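Local structure of DNA-entry nuclease (Competence-specific nuclease) (Streptococcus agalactiae ILRI112, 4QGO) at residues Ala211-Asp216 / Gly220-Asn225; Trp95-Thr100 / His106-Gly111. The protein probably cleaves DNA and RNA with little sequence preference, as a streptococcal virulence factor built on the beta-beta-alpha (His-Me finger) nuclease fold. The protein carries 1 engineered substitution. All coordinates share one frame; numbering follows the deposited sequence.

Contact 1: residues Ala211-Asp216 / Gly220-Asn225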
loop_
_atom_site.group_PDB
_atom_site.type_symbol
_atom_site.label_atom_id
_atom_site.label_comp_id
_atom_site.label_asym_id
_atom_site.label_seq_id
_atom_site.Cartn_x
_atom_site.Cartn_y
_atom_site.Cartn_z
ATOM N N ALA A 211 -15.793 2.282 -4.506
ATOM C CA ALA A 211 -17.183 1.811 -4.489
ATOM C C ALA A 211 -17.939 2.101 -5.786
ATOM O O ALA A 211 -18.846 1.361 -6.164
ATOM C CB ALA A 211 -17.928 2.395 -3.305
ATOM N N SER A 212 -17.542 3.155 -6.488
ATOM C CA SER A 212 -18.321 3.644 -7.624
ATOM C C SER A 212 -17.900 3.067 -8.967
ATOM O O SER A 212 -18.435 3.450 -9.994
ATOM C CB SER A 212 -18.240 5.172 -7.700
ATOM O OG SER A 212 -16.975 5.581 -8.194
ATOM N N TYR A 213 -16.937 2.151 -8.972
ATOM C CA TYR A 213 -16.512 1.567 -10.232
ATOM C C TYR A 213 -15.872 0.208 -10.060
ATOM O O TYR A 213 -15.562 -0.198 -8.941
ATOM C CB TYR A 213 -15.578 2.520 -10.994
ATOM C CG TYR A 213 -14.203 2.811 -10.387
ATOM C CD1 TYR A 213 -13.184 1.847 -10.377
ATOM C CD2 TYR A 213 -13.896 4.083 -9.919
ATOM C CE1 TYR A 213 -11.932 2.139 -9.864
ATOM C CE2 TYR A 213 -12.633 4.387 -9.409
ATOM C CZ TYR A 213 -11.655 3.410 -9.397
ATOM O OH TYR A 213 -10.403 3.701 -8.909
ATOM N N THR A 214 -15.662 -0.485 -11.174
ATOM C CA THR A 214 -14.854 -1.692 -11.161
ATOM C C THR A 214 -13.641 -1.509 -12.060
ATOM O O THR A 214 -13.648 -0.709 -12.987
ATOM C CB THR A 214 -15.663 -2.943 -11.580
ATOM O OG1 THR A 214 -16.248 -2.731 -12.871
ATOM C CG2 THR A 214 -16.749 -3.226 -10.559
ATOM N N MET A 215 -12.584 -2.248 -11.756
ATOM C CA MET A 215 -11.361 -2.201 -12.539
ATOM C C MET A 215 -10.954 -3.586 -13.015
ATOM O O MET A 215 -11.072 -4.557 -12.277
ATOM C CB MET A 215 -10.218 -1.609 -11.713
ATOM C CG MET A 215 -8.925 -1.477 -12.515
ATOM S SD MET A 215 -7.514 -0.934 -11.539
ATOM C CE MET A 215 -7.833 0.814 -11.377
ATOM N N ASP A 216 -10.478 -3.668 -14.255
ATOM C CA ASP A 216 -9.830 -4.871 -14.765
ATOM C C ASP A 216 -8.357 -4.737 -14.400
ATOM O O ASP A 216 -7.655 -3.885 -14.951
ATOM C CB ASP A 216 -9.993 -4.933 -16.288
ATOM C CG ASP A 216 -9.432 -6.213 -16.890
ATOM O OD1 ASP A 216 -8.671 -6.924 -16.203
ATOM O OD2 ASP A 216 -9.747 -6.509 -18.065
ATOM N N GLY A 220 -5.837 -2.236 -16.065
ATOM C CA GLY A 220 -6.139 -0.988 -15.393
ATOM C C GLY A 220 -7.364 -0.275 -15.950
ATOM O O GLY A 220 -7.678 0.818 -15.494
ATOM N N GLU A 221 -8.065 -0.892 -16.904
ATOM C CA GLU A 221 -9.271 -0.275 -17.482
ATOM C C GLU A 221 -10.404 -0.228 -16.463
ATOM O O GLU A 221 -10.741 -1.231 -15.831
ATOM C CB GLU A 221 -9.730 -1.028 -18.734
ATOM C CG GLU A 221 -10.964 -0.435 -19.412
ATOM C CD GLU A 221 -11.519 -1.300 -20.531
ATOM O OE1 GLU A 221 -12.097 -0.715 -21.471
ATOM O OE2 GLU A 221 -11.420 -2.555 -20.452
ATOM N N ILE A 222 -10.996 0.953 -16.324
ATOM C CA ILE A 222 -12.038 1.175 -15.340
ATOM C C ILE A 222 -13.402 1.283 -16.005
ATOM O O ILE A 222 -13.552 1.958 -17.030
ATOM C CB ILE A 222 -11.741 2.460 -14.568
ATOM C CG1 ILE A 222 -10.520 2.234 -13.676
ATOM C CG2 ILE A 222 -12.956 2.897 -13.743
ATOM C CD1 ILE A 222 -9.883 3.511 -13.242
ATOM N N THR A 223 -14.385 0.621 -15.408
ATOM C CA THR A 223 -15.771 0.741 -15.838
ATOM C C THR A 223 -16.575 1.386 -14.711
ATOM O O THR A 223 -16.727 0.798 -13.646
ATOM C CB THR A 223 -16.339 -0.643 -16.179
ATOM O OG1 THR A 223 -15.558 -1.219 -17.238
ATOM C CG2 THR A 223 -17.787 -0.525 -16.640
ATOM N N LEU A 224 -17.085 2.597 -14.941
ATOM C CA LEU A 224 -17.869 3.292 -13.923
ATOM C C LEU A 224 -19.199 2.585 -13.705
ATOM O O LEU A 224 -19.775 2.045 -14.651
ATOM C CB LEU A 224 -18.111 4.740 -14.332
ATOM C CG LEU A 224 -16.848 5.573 -14.563
ATOM C CD1 LEU A 224 -17.211 6.981 -15.025
ATOM C CD2 LEU A 224 -15.976 5.639 -13.299
ATOM N N ASN A 225 -19.686 2.578 -12.465
ATOM C CA ASN A 225 -20.986 1.974 -12.180
ATOM C C ASN A 225 -22.084 2.790 -12.847
ATOM O O ASN A 225 -21.894 3.982 -13.104
ATOM C CB ASN A 225 -21.263 1.895 -10.675
ATOM C CG ASN A 225 -20.369 0.891 -9.955
ATOM O OD1 ASN A 225 -19.743 0.028 -10.574
ATOM N ND2 ASN A 225 -20.329 0.991 -8.632
ATOM O OXT ASN A 225 -23.172 2.276 -13.132
HETATM O O HOH W 1 -18.962 -0.916 -12.902
HETATM O O HOH W 2 -9.649 -4.511 -19.692
#
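Ile222 meets Tyr213 diagonally on one face of a two-stranded antiparallel hairpin, an example of how side chains of neighbouring non-hydrogen-bonded pairs, here Tyr213-Leu224 and Met215-Ile222, pack diagonally across the strands. The branch CG2 of Ile222 lies over one face of the Tyr213 ring, off-centre toward the rim and 3.9 Å from the centroid, a CH-pi contact. With chi1 at 67°, the ring of Tyr213 stands between its own backbone N and carbonyl carbon, a rotation that turns a ring face to this methyl. Met215 also reaches Ile222, running extended as far as SD and then bending at chi3 (-77°), which lays Met215 CE 3.8 Å from Ile222 CG1. Leu224 adds CD2, 3.9 Å from Tyr213 CB.

The reverse face is polar. Thr214 and Thr223, a hydrogen-bonded pair, point their side chains the same way. A water accepts from Thr214 OG1 and donates both to Thr223 O and to Asn225 OD1, the latter at 2.6 Å. Thr223 O, which also takes the N-H of Thr214, is thus gripped twice. Farther along, Asn225 N bonds to Ser212 O.

At the turn, Gly220 and Glu221 both face Asp216 in a G1 beta bulge: Gly220 N reaches Asp216 O at 2.7 Å, while Asp216 N bonds to Glu221 O. The positive phi of Gly220 (86°) suits glycine. A second water donates to Asp216 OD2 and Glu221 OE2, which probably eases the repulsion of two carboxylates; Asp216 OD1 is held by Ala218 N.

The hairpin ends the chain. Tyr213, Met215 and Ile222 rest against Val108 of strand 108-112, Leu224 touches the loop at Val98, and Ser7 near the N-terminus bonds through OG to Met215 N.

Contact 2: residues Trp95-Thr100 / His106-Gly111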
loop_
_atom_site.group_PDB
_atom_site.type_symbol
_atom_site.label_atom_id
_atom_site.label_comp_id
_atom_site.label_asym_id
_atom_site.label_seq_id
_atom_site.Cartn_x
_atom_site.Cartn_y
_atom_site.Cartn_z
ATOM N N TRP A 95 -2.022 2.533 -15.853
ATOM C CA TRP A 95 -2.643 3.839 -15.614
ATOM C C TRP A 95 -3.634 4.217 -16.699
ATOM O O TRP A 95 -3.268 4.370 -17.875
ATOM C CB TRP A 95 -1.582 4.925 -15.522
ATOM C CG TRP A 95 -2.119 6.293 -15.163
ATOM C CD1 TRP A 95 -2.527 7.278 -16.026
ATOM C CD2 TRP A 95 -2.272 6.828 -13.842
ATOM N NE1 TRP A 95 -2.938 8.387 -15.314
ATOM C CE2 TRP A 95 -2.782 8.137 -13.973
ATOM C CE3 TRP A 95 -2.026 6.324 -12.556
ATOM C CZ2 TRP A 95 -3.048 8.949 -12.868
ATOM C CZ3 TRP A 95 -2.289 7.134 -11.457
ATOM C CH2 TRP A 95 -2.796 8.428 -11.619
ATOM N N HIS A 96 -4.888 4.380 -16.295
ATOM C CA HIS A 96 -5.936 4.844 -17.200
ATOM C C HIS A 96 -6.923 5.677 -16.414
ATOM O O HIS A 96 -7.890 5.166 -15.858
ATOM C CB HIS A 96 -6.635 3.659 -17.866
ATOM C CG HIS A 96 -5.738 2.886 -18.779
ATOM N ND1 HIS A 96 -5.330 3.375 -20.002
ATOM C CD2 HIS A 96 -5.137 1.683 -18.635
ATOM C CE1 HIS A 96 -4.532 2.495 -20.580
ATOM N NE2 HIS A 96 -4.396 1.461 -19.770
ATOM N N GLN A 97 -6.651 6.970 -16.352
ATOM C CA GLN A 97 -7.467 7.867 -15.557
ATOM C C GLN A 97 -8.885 8.007 -16.112
ATOM O O GLN A 97 -9.098 7.992 -17.330
ATOM C CB GLN A 97 -6.800 9.237 -15.491
ATOM C CG GLN A 97 -7.445 10.218 -14.518
ATOM C CD GLN A 97 -7.395 9.728 -13.080
ATOM O OE1 GLN A 97 -8.225 8.924 -12.659
ATOM N NE2 GLN A 97 -6.410 10.209 -12.326
ATOM N N VAL A 98 -9.840 8.159 -15.196
ATOM C CA VAL A 98 -11.261 8.333 -15.515
ATOM C C VAL A 98 -11.835 9.365 -14.539
ATOM O O VAL A 98 -11.504 9.330 -13.355
ATOM C CB VAL A 98 -12.043 6.994 -15.333
ATOM C CG1 VAL A 98 -13.540 7.204 -15.525
ATOM C CG2 VAL A 98 -11.523 5.913 -16.276
ATOM N N ALA A 99 -12.677 10.285 -15.020
ATOM C CA ALA A 99 -13.423 11.160 -14.127
ATOM C C ALA A 99 -14.585 10.339 -13.574
ATOM O O ALA A 99 -15.355 9.771 -14.338
ATOM C CB ALA A 99 -13.942 12.365 -14.912
ATOM N N THR A 100 -14.700 10.259 -12.251
ATOM C CA THR A 100 -15.704 9.403 -11.617
ATOM C C THR A 100 -16.997 10.161 -11.318
ATOM O O THR A 100 -17.076 11.379 -11.505
ATOM C CB THR A 100 -15.187 8.869 -10.281
ATOM O OG1 THR A 100 -14.861 9.982 -9.444
ATOM C CG2 THR A 100 -13.938 8.017 -10.486
ATOM N N HIS A 106 -11.839 11.857 -9.468
ATOM C CA HIS A 106 -11.010 11.081 -10.387
ATOM C C HIS A 106 -10.845 9.681 -9.814
ATOM O O HIS A 106 -11.069 9.462 -8.625
ATOM C CB HIS A 106 -9.650 11.730 -10.584
ATOM C CG HIS A 106 -8.861 11.851 -9.323
ATOM N ND1 HIS A 106 -8.987 12.922 -8.464
ATOM C CD2 HIS A 106 -7.945 11.025 -8.761
ATOM C CE1 HIS A 106 -8.179 12.752 -7.433
ATOM N NE2 HIS A 106 -7.537 11.608 -7.589
ATOM N N ALA A 107 -10.443 8.739 -10.659
ATOM C CA ALA A 107 -10.447 7.325 -10.277
ATOM C C ALA A 107 -9.166 6.868 -9.588
ATOM O O ALA A 107 -9.233 6.121 -8.609
ATOM C CB ALA A 107 -10.710 6.455 -11.482
ATOM N N VAL A 108 -8.015 7.311 -10.088
ATOM C CA VAL A 108 -6.731 6.767 -9.624
ATOM C C VAL A 108 -5.698 7.828 -9.263
ATOM O O VAL A 108 -5.736 8.948 -9.777
ATOM C CB VAL A 108 -6.112 5.786 -10.641
ATOM C CG1 VAL A 108 -6.977 4.538 -10.775
ATOM C CG2 VAL A 108 -5.894 6.457 -12.004
ATOM N N ASP A 109 -4.795 7.438 -8.360
ATOM C CA ASP A 109 -3.684 8.262 -7.896
ATOM C C ASP A 109 -2.399 7.476 -8.101
ATOM O O ASP A 109 -2.408 6.247 -8.130
ATOM C CB ASP A 109 -3.787 8.526 -6.387
ATOM C CG ASP A 109 -4.939 9.430 -6.010
ATOM O OD1 ASP A 109 -5.430 10.184 -6.869
ATOM O OD2 ASP A 109 -5.327 9.410 -4.822
ATOM N N LYS A 110 -1.298 8.196 -8.257
ATOM C CA LYS A 110 0.011 7.580 -8.177
ATOM C C LYS A 110 0.149 7.122 -6.740
ATOM O O LYS A 110 0.227 7.935 -5.818
ATOM C CB LYS A 110 1.099 8.583 -8.543
ATOM C CG LYS A 110 1.102 8.941 -10.024
ATOM C CD LYS A 110 2.019 10.125 -10.320
ATOM C CE LYS A 110 1.835 10.612 -11.750
ATOM N NZ LYS A 110 2.349 11.999 -11.948
ATOM N N GLY A 111 0.130 5.811 -6.544
ATOM C CA GLY A 111 0.227 5.276 -5.192
ATOM C C GLY A 111 1.622 4.819 -4.796
ATOM O O GLY A 111 2.124 3.830 -5.324
#
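Residues 95-100 and 106-110 run in roughly opposite directions, 153° apart end to end, and a single bridge joins Ala99 to His106, their CA atoms 4.5 Å apart. Beyond it the chains diverge, and the hydrogen bond from Ala107 N to Val98 O is weak. In place of further backbone pairing, the amide of Gln97 does the bonding. This side chain is bent at chi2 (62°), and its OE1 accepts three backbone N-H groups, those of Ala107 and Val108 across the contact and that of Val98, the next residue in its own segment. Val108 N, 3.0 Å from Gln97 OE1, and Val98 N come in the carbonyl plane on lone pairs, whereas Ala107 N approaches from above that plane. Gln97 NE2 returns a bond of 2.9 Å to Val108 O, so both ends of the amide are engaged and its rotation is fixed.

Trp95 packs by its six-membered ring. Val108 CG2 sits 3.6 Å from the centroid of the six-membered ring of Trp95 and almost on the ring normal, a CH-pi contact, while Asp109 C lies 3.4 Å from Trp95 CZ3 at the ring edge. Thr100 CG2 lies 3.6 Å from Ala107 CA. Within the second segment, His106 NE2 donates to the syn lone pair of Asp109 OD1 at 2.6 Å, with Asp109 OD1 close to the imidazole plane of His106.

Strand 108-112 pairs antiparallel with strand 135-139, whose Thr137 touches both Trp95 and Val108. Helix 140-144 adjoins on the side of His106 and Asp109, and its Gln144 bonds through NE2 to Asp109 OD2, an arrangement consistent with the beta-beta-alpha core of this nuclease clan.

Overall arrangement
Contacts 1 and 2 lie in series along the chain, contact 2 first, with centres about 10 Å apart, and they touch directly. Tyr213 OH of contact 1 lies 2.7 Å from Ala107 O of contact 2, a probable hydrogen bond. Beside it Ile222 CD1 packs 3.5 Å from Ala107 CB, and Leu224 CD2 lies 3.7 Å from Val98 CG1. The C-terminal hairpin thereby backs the loop and strand of contact 2. That strand probably belongs to the beta-beta-alpha finger that carries the active site in this clan; the crystal holds no metal. A bound ethanediol about 6 Å from the His106 side chain is probably a solvent additive, though such molecules often settle in pockets.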